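Local atomic coordinates of sphingomyelinase-c (Listeria ivanovii, PDB entry 1ZWX), a protein that belongs to the endonuclease/exonuclease/phosphatase family and adopts the sandwich of two mixed beta-sheets seen in DNase I-like proteins. Residues Met44-Val50 against Glu70-His74; Val49-Glu54 against Ile147-His151; Lys186-Ile192 against Phe251-Ala257. All coordinates share one frame; numbering follows the deposited sequence.

Overall arrangement
The three contacts run from the interior of the sandwich to its margins. Interaction 2 is the core: nine buried residues join strand 49-55 of one sheet to strand 143-151 of the other, through apolar side chains along one half and polar ones at the other end. Interaction 1 uses the start of strand 49-55 and is only partly buried; there a tyrosine hydroxyl fastens a loop by two hydrogen bonds. Interaction 3, about 16 Å from interaction 2 between centres, lies within the second sheet, beside strand 143-151. Mostly buried although at the sheet margin, it combines backbone bonds of an antiparallel ladder with a histidine packed between side chains where strands give way to loops.

Interaction 1: Met44-Val50 against Glu70-His74; sequences MKNNDVV and EMYPH
Met44 meets Tyr72 through its backbone rather than its side chain: the tyrosine hydroxyl donates to Met44 O over a short 2.5 Å between Tyr72 OH and Met44 O. The carbonyl oxygen also lies near the plane of the phenol ring, at its edge, 3.2 Å from Tyr72 CE2. Beside it, the end of Met71 folds back, bent at its last torsion (chi3 -65°), and sets CE 3.8 Å from Met44 O. Lys45 adds the aliphatic root of its side chain, which slants across the Met71 thioether with CG 3.9 Å from SD. At Asn47 the chain returns to the hydroxyl. Asn47 N donates to Tyr72 OH (3.1 Å, N-H...O angle 149°), and on the far edge of the ring Asn47 O lies in plane, 3.2 Å from Tyr72 CE1. Asp48 turns from the tyrosine to a salt bridge with Lys140 of the other sheet. Val50, where strand 49-55 is under way, then supplies the floor: its CG2 branch, anti to the carbonyl carbon, makes a CH-pi contact over one face of the ring, 3.9 Å from Tyr72 CZ. Met71 CB lies over the opposite face, so the ring is held between a valine methyl and its own neighbour along the chain. Val106 of strand 104-107 also packs on Tyr72. The contact thus ties the loop after helix 58-67 to the turn that leads into strand 49-55. Its chemistry is that of a buried phenol used in both senses, as donor to one backbone carbonyl and acceptor from a backbone N-H three residues on. Two bonds on one oxygen, with packing over both ring faces, leave the hydroxyl well satisfied and should restrict rotation of the ring.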
loop_
_atom_site.group_PDB
_atom_site.type_symbol
_atom_site.label_atom_id
_atom_site.label_comp_id
_atom_site.label_asym_id
_atom_site.label_seq_id
_atom_site.Cartn_x
_atom_site.Cartn_y
_atom_site.Cartn_z
ATOM N N MET A 44 -9.143 -10.822 -0.802
ATOM C CA MET A 44 -8.220 -10.909 0.329
ATOM C C MET A 44 -7.767 -12.334 0.647
ATOM O O MET A 44 -6.839 -12.529 1.417
ATOM C CB MET A 44 -8.804 -10.228 1.568
ATOM C CG MET A 44 -8.703 -8.701 1.469
ATOM S SD MET A 44 -6.963 -8.184 1.604
ATOM C CE MET A 44 -7.116 -6.400 1.825
ATOM N N LYS A 45 -8.408 -13.314 0.032
ATOM C CA LYS A 45 -8.019 -14.729 0.253
ATOM C C LYS A 45 -6.887 -15.148 -0.690
ATOM O O LYS A 45 -6.651 -14.515 -1.723
ATOM C CB LYS A 45 -9.219 -15.644 0.005
ATOM C CG LYS A 45 -10.452 -15.284 0.799
ATOM C CD LYS A 45 -11.655 -16.102 0.338
ATOM C CE LYS A 45 -12.905 -15.773 1.160
ATOM N NZ LYS A 45 -12.641 -15.646 2.630
ATOM N N ASN A 46 -6.197 -16.225 -0.321
ATOM C CA ASN A 46 -5.243 -16.896 -1.200
ATOM C C ASN A 46 -4.005 -16.074 -1.587
ATOM O O ASN A 46 -3.451 -16.254 -2.683
ATOM C CB ASN A 46 -5.940 -17.424 -2.456
ATOM C CG ASN A 46 -7.174 -18.236 -2.139
ATOM O OD1 ASN A 46 -7.168 -19.083 -1.217
ATOM N ND2 ASN A 46 -8.268 -17.962 -2.881
ATOM N N ASN A 47 -3.558 -15.189 -0.693
ATOM C CA ASN A 47 -2.310 -14.453 -0.924
ATOM C C ASN A 47 -1.226 -15.021 -0.046
ATOM O O ASN A 47 -1.523 -15.518 1.034
ATOM C CB ASN A 47 -2.516 -12.945 -0.592
ATOM C CG ASN A 47 -3.510 -12.284 -1.530
ATOM O OD1 ASN A 47 -4.665 -11.968 -1.150
ATOM N ND2 ASN A 47 -3.106 -12.111 -2.773
ATOM N N ASP A 48 0.032 -14.889 -0.446
ATOM C CA ASP A 48 1.120 -15.142 0.469
ATOM C C ASP A 48 1.284 -14.011 1.461
ATOM O O ASP A 48 1.570 -14.226 2.635
ATOM C CB ASP A 48 2.412 -15.382 -0.325
ATOM C CG ASP A 48 2.335 -16.669 -1.136
ATOM O OD1 ASP A 48 2.322 -17.747 -0.512
ATOM O OD2 ASP A 48 2.197 -16.599 -2.361
ATOM N N VAL A 49 1.120 -12.778 0.959
ATOM C CA VAL A 49 1.421 -11.562 1.719
ATOM C C VAL A 49 0.390 -10.504 1.280
ATOM O O VAL A 49 -0.037 -10.462 0.100
ATOM C CB VAL A 49 2.896 -11.051 1.453
ATOM C CG1 VAL A 49 3.110 -9.650 2.031
ATOM C CG2 VAL A 49 3.946 -12.010 2.053
ATOM N N VAL A 50 -0.046 -9.681 2.230
ATOM C CA VAL A 50 -0.959 -8.568 1.902
ATOM C C VAL A 50 -0.340 -7.296 2.441
ATOM O O VAL A 50 0.129 -7.249 3.590
ATOM C CB VAL A 50 -2.377 -8.729 2.534
ATOM C CG1 VAL A 50 -3.204 -7.405 2.369
ATOM C CG2 VAL A 50 -3.156 -9.871 1.873
ATOM N N GLU A 70 -6.951 -14.753 10.960
ATOM C CA GLU A 70 -7.234 -16.141 10.624
ATOM C C GLU A 70 -6.421 -16.561 9.403
ATOM O O GLU A 70 -5.712 -17.568 9.437
ATOM C CB GLU A 70 -8.741 -16.342 10.383
ATOM C CG GLU A 70 -9.118 -17.540 9.520
ATOM C CD GLU A 70 -9.319 -18.813 10.311
ATOM O OE1 GLU A 70 -8.660 -18.987 11.360
ATOM O OE2 GLU A 70 -10.142 -19.650 9.874
ATOM N N MET A 71 -6.521 -15.770 8.339
ATOM C CA MET A 71 -5.848 -16.067 7.094
ATOM C C MET A 71 -4.377 -15.673 7.166
ATOM O O MET A 71 -3.538 -16.350 6.587
ATOM C CB MET A 71 -6.524 -15.337 5.945
ATOM C CG MET A 71 -7.966 -15.764 5.687
ATOM S SD MET A 71 -8.616 -14.974 4.217
ATOM C CE MET A 71 -8.588 -13.244 4.747
ATOM N N TYR A 72 -4.070 -14.583 7.877
ATOM C CA TYR A 72 -2.730 -14.017 7.895
ATOM C C TYR A 72 -2.276 -13.736 9.321
ATOM O O TYR A 72 -2.246 -12.578 9.733
ATOM C CB TYR A 72 -2.660 -12.728 7.029
ATOM C CG TYR A 72 -3.185 -12.943 5.632
ATOM C CD1 TYR A 72 -2.444 -13.672 4.691
ATOM C CD2 TYR A 72 -4.442 -12.462 5.255
ATOM C CE1 TYR A 72 -2.929 -13.901 3.429
ATOM C CE2 TYR A 72 -4.944 -12.695 3.988
ATOM C CZ TYR A 72 -4.168 -13.425 3.079
ATOM O OH TYR A 72 -4.629 -13.662 1.819
ATOM N N PRO A 73 -1.897 -14.792 10.091
ATOM C CA PRO A 73 -1.533 -14.603 11.498
ATOM C C PRO A 73 -0.234 -13.873 11.787
ATOM O O PRO A 73 -0.029 -13.450 12.925
ATOM C CB PRO A 73 -1.416 -16.050 12.049
ATOM C CG PRO A 73 -1.340 -16.914 10.873
ATOM C CD PRO A 73 -1.873 -16.225 9.691
ATOM N N HIS A 74 0.665 -13.747 10.816
ATOM C CA HIS A 74 1.932 -13.109 11.101
ATOM C C HIS A 74 1.835 -11.715 10.485
ATOM O O HIS A 74 1.586 -11.615 9.278
ATOM C CB HIS A 74 3.083 -13.894 10.481
ATOM C CG HIS A 74 3.016 -15.361 10.796
ATOM N ND1 HIS A 74 3.369 -15.872 12.032
ATOM C CD2 HIS A 74 2.550 -16.405 10.071
ATOM C CE1 HIS A 74 3.183 -17.185 12.027
ATOM N NE2 HIS A 74 2.680 -17.532 10.854
#

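Interaction 2: Val49-Glu54 against Ile147-His151; sequences VVILNE and IIGTH
Ile51 and Gly149 form the tight middle of this contact, where the two sheets lie face to face and their CA atoms come within 5.8 Å. The strand segments run nearly parallel, their axes 7.0 Å apart at closest and inclined by 18°, and no backbone hydrogen bond joins them. Ile51 CG2 settles on the backbone at Gly149 CA, 3.8 Å away, in a position where the absent side chain lets the strands draw near. The other branch of Ile51 slants across Ile147, with CD1 3.9 Å from Ile147 CG2. Farther back the backbones stand wider apart, and Val49 and Ile147 bridge them tip to tip, Val49 CG2 3.9 Å from Ile147 CD1. The opposite end is polar and holds a water. Asn53 ND2 makes a weak bond to Thr150 O (3.1 Å) and another weak one to its neighbour Leu52 O, while Asn53 OD1 takes the backbone N-H of Asp195; the amide plane lies 14° from that of the His151 ring. His151, its CG anti to the backbone N (chi1 176°), extends toward Glu54, whose OE2 lies 3.2 Å from His151 CE1 and accepts from Asn17. A water links the two strands: it accepts from Glu54 N and lies in plane at the ring edge, 2.7 Å from His151 ND1. A phosphate ion, probably from the crystallisation liquor, sits close to the Glu54 carboxylate. An apolar interior leading to a polar end is consistent with the DNase I-like sandwich, whose active site lies at one end, between the two sheets.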
loop_
_atom_site.group_PDB
_atom_site.type_symbol
_atom_site.label_atom_id
_atom_site.label_comp_id
_atom_site.label_asym_id
_atom_site.label_seq_id
_atom_site.Cartn_x
_atom_site.Cartn_y
_atom_site.Cartn_z
ATOM N N VAL A 49 1.120 -12.778 0.959
ATOM C CA VAL A 49 1.421 -11.562 1.719
ATOM C C VAL A 49 0.390 -10.504 1.280
ATOM O O VAL A 49 -0.037 -10.462 0.100
ATOM C CB VAL A 49 2.896 -11.051 1.453
ATOM C CG1 VAL A 49 3.110 -9.650 2.031
ATOM C CG2 VAL A 49 3.946 -12.010 2.053
ATOM N N VAL A 50 -0.046 -9.681 2.230
ATOM C CA VAL A 50 -0.959 -8.568 1.902
ATOM C C VAL A 50 -0.340 -7.296 2.441
ATOM O O VAL A 50 0.129 -7.249 3.590
ATOM C CB VAL A 50 -2.377 -8.729 2.534
ATOM C CG1 VAL A 50 -3.204 -7.405 2.369
ATOM C CG2 VAL A 50 -3.156 -9.871 1.873
ATOM N N ILE A 51 -0.311 -6.261 1.598
ATOM C CA ILE A 51 0.230 -4.945 2.004
ATOM C C ILE A 51 -0.955 -4.014 2.162
ATOM O O ILE A 51 -1.777 -3.939 1.274
ATOM C CB ILE A 51 1.174 -4.353 0.918
ATOM C CG1 ILE A 51 2.421 -5.241 0.764
ATOM C CG2 ILE A 51 1.534 -2.856 1.270
ATOM C CD1 ILE A 51 3.324 -4.825 -0.461
ATOM N N LEU A 52 -1.058 -3.345 3.314
ATOM C CA LEU A 52 -2.150 -2.384 3.518
ATOM C C LEU A 52 -1.607 -0.958 3.559
ATOM O O LEU A 52 -0.520 -0.744 4.068
ATOM C CB LEU A 52 -2.839 -2.664 4.850
ATOM C CG LEU A 52 -3.414 -4.068 4.990
ATOM C CD1 LEU A 52 -3.975 -4.196 6.405
ATOM C CD2 LEU A 52 -4.512 -4.321 3.950
ATOM N N ASN A 53 -2.382 -0.010 3.042
ATOM C CA ASN A 53 -2.048 1.437 3.085
ATOM C C ASN A 53 -3.287 2.169 3.615
ATOM O O ASN A 53 -4.410 1.692 3.459
ATOM C CB ASN A 53 -1.815 2.019 1.673
ATOM C CG ASN A 53 -0.512 1.571 1.006
ATOM O OD1 ASN A 53 -0.352 1.784 -0.199
ATOM N ND2 ASN A 53 0.390 0.928 1.753
ATOM N N GLU A 54 -3.073 3.355 4.185
ATOM C CA GLU A 54 -4.159 4.198 4.744
ATOM C C GLU A 54 -5.006 3.497 5.818
ATOM O O GLU A 54 -6.220 3.773 5.988
ATOM C CB GLU A 54 -5.016 4.796 3.642
ATOM C CG GLU A 54 -4.252 5.858 2.865
ATOM C CD GLU A 54 -5.087 6.582 1.781
ATOM O OE1 GLU A 54 -6.342 6.543 1.811
ATOM O OE2 GLU A 54 -4.459 7.166 0.866
ATOM N N ILE A 147 9.855 -8.185 1.566
ATOM C CA ILE A 147 8.720 -7.368 1.105
ATOM C C ILE A 147 8.825 -6.022 1.790
ATOM O O ILE A 147 8.976 -5.952 3.018
ATOM C CB ILE A 147 7.326 -7.979 1.419
ATOM C CG1 ILE A 147 7.125 -9.313 0.693
ATOM C CG2 ILE A 147 6.202 -7.007 1.015
ATOM C CD1 ILE A 147 7.517 -10.531 1.600
ATOM N N ILE A 148 8.802 -4.970 0.966
ATOM C CA ILE A 148 8.730 -3.597 1.457
ATOM C C ILE A 148 7.367 -3.060 1.032
ATOM O O ILE A 148 7.016 -3.087 -0.166
ATOM C CB ILE A 148 9.911 -2.751 0.928
ATOM C CG1 ILE A 148 11.188 -3.229 1.635
ATOM C CG2 ILE A 148 9.630 -1.217 1.120
ATOM C CD1 ILE A 148 12.476 -2.615 1.122
ATOM N N GLY A 149 6.586 -2.637 2.032
ATOM C CA GLY A 149 5.248 -2.058 1.820
ATOM C C GLY A 149 5.363 -0.571 2.168
ATOM O O GLY A 149 6.006 -0.202 3.148
ATOM N N THR A 150 4.759 0.282 1.360
ATOM C CA THR A 150 4.977 1.750 1.529
ATOM C C THR A 150 3.796 2.523 1.011
ATOM O O THR A 150 2.948 1.995 0.268
ATOM C CB THR A 150 6.325 2.250 0.825
ATOM O OG1 THR A 150 6.664 3.558 1.320
ATOM C CG2 THR A 150 6.195 2.298 -0.674
ATOM N N HIS A 151 3.758 3.799 1.384
ATOM C CA HIS A 151 2.748 4.722 0.893
ATOM C C HIS A 151 3.459 6.077 0.946
ATOM O O HIS A 151 3.770 6.589 2.018
ATOM C CB HIS A 151 1.489 4.713 1.793
ATOM C CG HIS A 151 0.442 5.730 1.397
ATOM N ND1 HIS A 151 -0.576 6.124 2.247
ATOM C CD2 HIS A 151 0.267 6.430 0.254
ATOM C CE1 HIS A 151 -1.348 7.007 1.628
ATOM N NE2 HIS A 151 -0.860 7.211 0.417
HETATM O O HOH W 1 -0.579 4.489 4.351
#

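Interaction 3: Lys186-Ile192 against Phe251-Ala257; sequences KDEIIFI and FVENGHA
The imidazole of His256 is clasped on both faces by side chains of 186-192. Ile190 CD1 stands over the centre of one face, 3.4 Å from the ring centroid and almost on its normal; on the opposite face Lys186 CD lies nearer the rim, 3.9 Å from the centroid. The frame is an antiparallel ladder at the edge of the second sheet of the DNase I-like sandwich, where strand 248-252 is outermost, followed by a type I turn from Glu253 to His256. Both contacts with the imidazole are CH-pi, and the lysine gets there by a bend at its second torsion (chi2 -60°), which folds the chain over the ring. His256 NE2 bonds to Ile184 O. A second flat group, the Phe191 ring, carries Ile189 CG1 over one face, while Val252 lies alongside and points the same way, its CG2 3.8 Å from Phe191 CE2. Ile192 and Phe251 form a hydrogen-bonded pair, with Ile192 N giving to Phe251 O and Phe251 N to Ile192 O; Phe191 and Val252 form the non-hydrogen-bonded pair next to it. Glu253 N adds a nearly straight bond to Ile190 O (176°). Beyond it the strands part: a water accepts from Ile190 N at 3.0 Å, and the chains rejoin where Ala257 N reaches Glu188 O from above the carbonyl plane. On the outer face of the sheet, away from the other sheet, Ile190 and Ile192 pack on Ile179 of helix 161-182. Glu253 is held by both its oxygens, OE2 taking an N-H of Gln176. Its other oxygen braces the turn and the histidine together: Gly255 N (2.9 Å) and His256 ND1 (2.8 Å) reach Glu253 OE1 from opposite faces of the carboxylate plane.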
loop_
_atom_site.group_PDB
_atom_site.type_symbol
_atom_site.label_atom_id
_atom_site.label_comp_id
_atom_site.label_asym_id
_atom_site.label_seq_id
_atom_site.Cartn_x
_atom_site.Cartn_y
_atom_site.Cartn_z
ATOM N N LYS A 186 21.912 -11.488 -3.305
ATOM C CA LYS A 186 21.332 -11.246 -4.616
ATOM C C LYS A 186 20.480 -12.388 -5.109
ATOM O O LYS A 186 19.645 -12.192 -5.987
ATOM C CB LYS A 186 22.442 -10.913 -5.637
ATOM C CG LYS A 186 23.357 -9.789 -5.151
ATOM C CD LYS A 186 22.559 -8.510 -4.908
ATOM C CE LYS A 186 23.426 -7.263 -4.972
ATOM N NZ LYS A 186 22.596 -6.060 -5.228
ATOM N N ASP A 187 20.703 -13.595 -4.576
ATOM C CA ASP A 187 19.888 -14.725 -4.988
ATOM C C ASP A 187 18.554 -14.767 -4.218
ATOM O O ASP A 187 17.780 -15.681 -4.399
ATOM C CB ASP A 187 20.630 -16.076 -4.885
ATOM C CG ASP A 187 21.200 -16.332 -3.506
ATOM O OD1 ASP A 187 20.764 -15.708 -2.514
ATOM O OD2 ASP A 187 22.088 -17.209 -3.384
ATOM N N GLU A 188 18.276 -13.733 -3.422
ATOM C CA GLU A 188 16.963 -13.610 -2.761
ATOM C C GLU A 188 16.103 -12.475 -3.347
ATOM O O GLU A 188 16.636 -11.425 -3.714
ATOM C CB GLU A 188 17.177 -13.433 -1.263
ATOM C CG GLU A 188 17.810 -14.659 -0.644
ATOM C CD GLU A 188 18.117 -14.526 0.831
ATOM O OE1 GLU A 188 18.905 -15.368 1.296
ATOM O OE2 GLU A 188 17.595 -13.638 1.562
ATOM N N ILE A 189 14.791 -12.688 -3.422
ATOM C CA ILE A 189 13.896 -11.740 -4.082
ATOM C C ILE A 189 13.426 -10.630 -3.119
ATOM O O ILE A 189 13.183 -10.877 -1.937
ATOM C CB ILE A 189 12.706 -12.456 -4.732
ATOM C CG1 ILE A 189 11.895 -11.500 -5.636
ATOM C CG2 ILE A 189 11.828 -13.173 -3.637
ATOM C CD1 ILE A 189 10.986 -12.159 -6.693
ATOM N N ILE A 190 13.332 -9.401 -3.654
ATOM C CA ILE A 190 12.807 -8.241 -2.919
ATOM C C ILE A 190 11.639 -7.667 -3.727
ATOM O O ILE A 190 11.753 -7.411 -4.949
ATOM C CB ILE A 190 13.865 -7.147 -2.691
ATOM C CG1 ILE A 190 15.127 -7.721 -2.072
ATOM C CG2 ILE A 190 13.279 -5.973 -1.842
ATOM C CD1 ILE A 190 16.252 -6.706 -1.930
ATOM N N PHE A 191 10.513 -7.492 -3.032
ATOM C CA PHE A 191 9.336 -6.846 -3.597
ATOM C C PHE A 191 9.173 -5.479 -2.914
ATOM O O PHE A 191 9.518 -5.299 -1.734
ATOM C CB PHE A 191 8.075 -7.651 -3.335
ATOM C CG PHE A 191 8.068 -9.035 -3.927
ATOM C CD1 PHE A 191 8.465 -10.130 -3.164
ATOM C CD2 PHE A 191 7.590 -9.245 -5.220
ATOM C CE1 PHE A 191 8.420 -11.430 -3.701
ATOM C CE2 PHE A 191 7.540 -10.538 -5.768
ATOM C CZ PHE A 191 7.936 -11.634 -4.976
ATOM N N ILE A 192 8.678 -4.520 -3.683
ATOM C CA ILE A 192 8.422 -3.166 -3.169
ATOM C C ILE A 192 7.036 -2.840 -3.687
ATOM O O ILE A 192 6.797 -2.809 -4.879
ATOM C CB ILE A 192 9.453 -2.091 -3.663
ATOM C CG1 ILE A 192 10.899 -2.445 -3.291
ATOM C CG2 ILE A 192 9.107 -0.682 -3.045
ATOM C CD1 ILE A 192 11.950 -1.566 -4.090
ATOM N N PHE A 251 6.274 -4.125 -7.287
ATOM C CA PHE A 251 7.444 -4.307 -8.157
ATOM C C PHE A 251 8.378 -5.358 -7.606
ATOM O O PHE A 251 8.398 -5.621 -6.423
ATOM C CB PHE A 251 8.285 -3.021 -8.191
ATOM C CG PHE A 251 7.607 -1.839 -8.857
ATOM C CD1 PHE A 251 7.354 -0.675 -8.116
ATOM C CD2 PHE A 251 7.259 -1.868 -10.217
ATOM C CE1 PHE A 251 6.743 0.477 -8.732
ATOM C CE2 PHE A 251 6.633 -0.756 -10.844
ATOM C CZ PHE A 251 6.383 0.434 -10.087
ATOM N N VAL A 252 9.227 -5.882 -8.488
ATOM C CA VAL A 252 10.362 -6.700 -8.102
ATOM C C VAL A 252 11.619 -5.863 -8.257
ATOM O O VAL A 252 11.797 -5.193 -9.287
ATOM C CB VAL A 252 10.441 -7.963 -9.004
ATOM C CG1 VAL A 252 11.744 -8.700 -8.717
ATOM C CG2 VAL A 252 9.230 -8.868 -8.770
ATOM N N GLU A 253 12.474 -5.870 -7.255
ATOM C CA GLU A 253 13.709 -5.112 -7.321
ATOM C C GLU A 253 14.733 -5.767 -8.276
ATOM O O GLU A 253 14.909 -6.992 -8.251
ATOM C CB GLU A 253 14.296 -4.919 -5.939
ATOM C CG GLU A 253 15.147 -3.610 -5.760
ATOM C CD GLU A 253 16.656 -3.837 -5.893
ATOM O OE1 GLU A 253 17.094 -5.001 -6.046
ATOM O OE2 GLU A 253 17.417 -2.854 -5.804
ATOM N N ASN A 254 15.424 -4.939 -9.079
ATOM C CA ASN A 254 16.224 -5.462 -10.207
ATOM C C ASN A 254 17.578 -6.043 -9.842
ATOM O O ASN A 254 18.126 -6.840 -10.604
ATOM C CB ASN A 254 16.390 -4.421 -11.343
ATOM C CG ASN A 254 15.142 -4.300 -12.229
ATOM O OD1 ASN A 254 14.300 -5.195 -12.303
ATOM N ND2 ASN A 254 15.019 -3.163 -12.910
ATOM N N GLY A 255 18.145 -5.648 -8.719
ATOM C CA GLY A 255 19.464 -6.161 -8.368
ATOM C C GLY A 255 19.432 -7.531 -7.678
ATOM O O GLY A 255 20.471 -8.094 -7.351
ATOM N N HIS A 256 18.235 -8.058 -7.455
ATOM C CA HIS A 256 18.057 -9.289 -6.690
ATOM C C HIS A 256 17.264 -10.290 -7.497
ATOM O O HIS A 256 16.955 -10.042 -8.669
ATOM C CB HIS A 256 17.404 -8.971 -5.348
ATOM C CG HIS A 256 18.295 -8.203 -4.441
ATOM N ND1 HIS A 256 18.613 -6.882 -4.663
ATOM C CD2 HIS A 256 18.975 -8.572 -3.335
ATOM C CE1 HIS A 256 19.427 -6.461 -3.714
ATOM N NE2 HIS A 256 19.659 -7.467 -2.892
ATOM N N ALA A 257 16.926 -11.433 -6.898
ATOM C CA ALA A 257 16.351 -12.528 -7.673
ATOM C C ALA A 257 15.035 -12.167 -8.317
ATOM O O ALA A 257 14.228 -11.432 -7.734
ATOM C CB ALA A 257 16.172 -13.778 -6.800
HETATM O O HOH W 2 14.427 -9.079 -6.443
#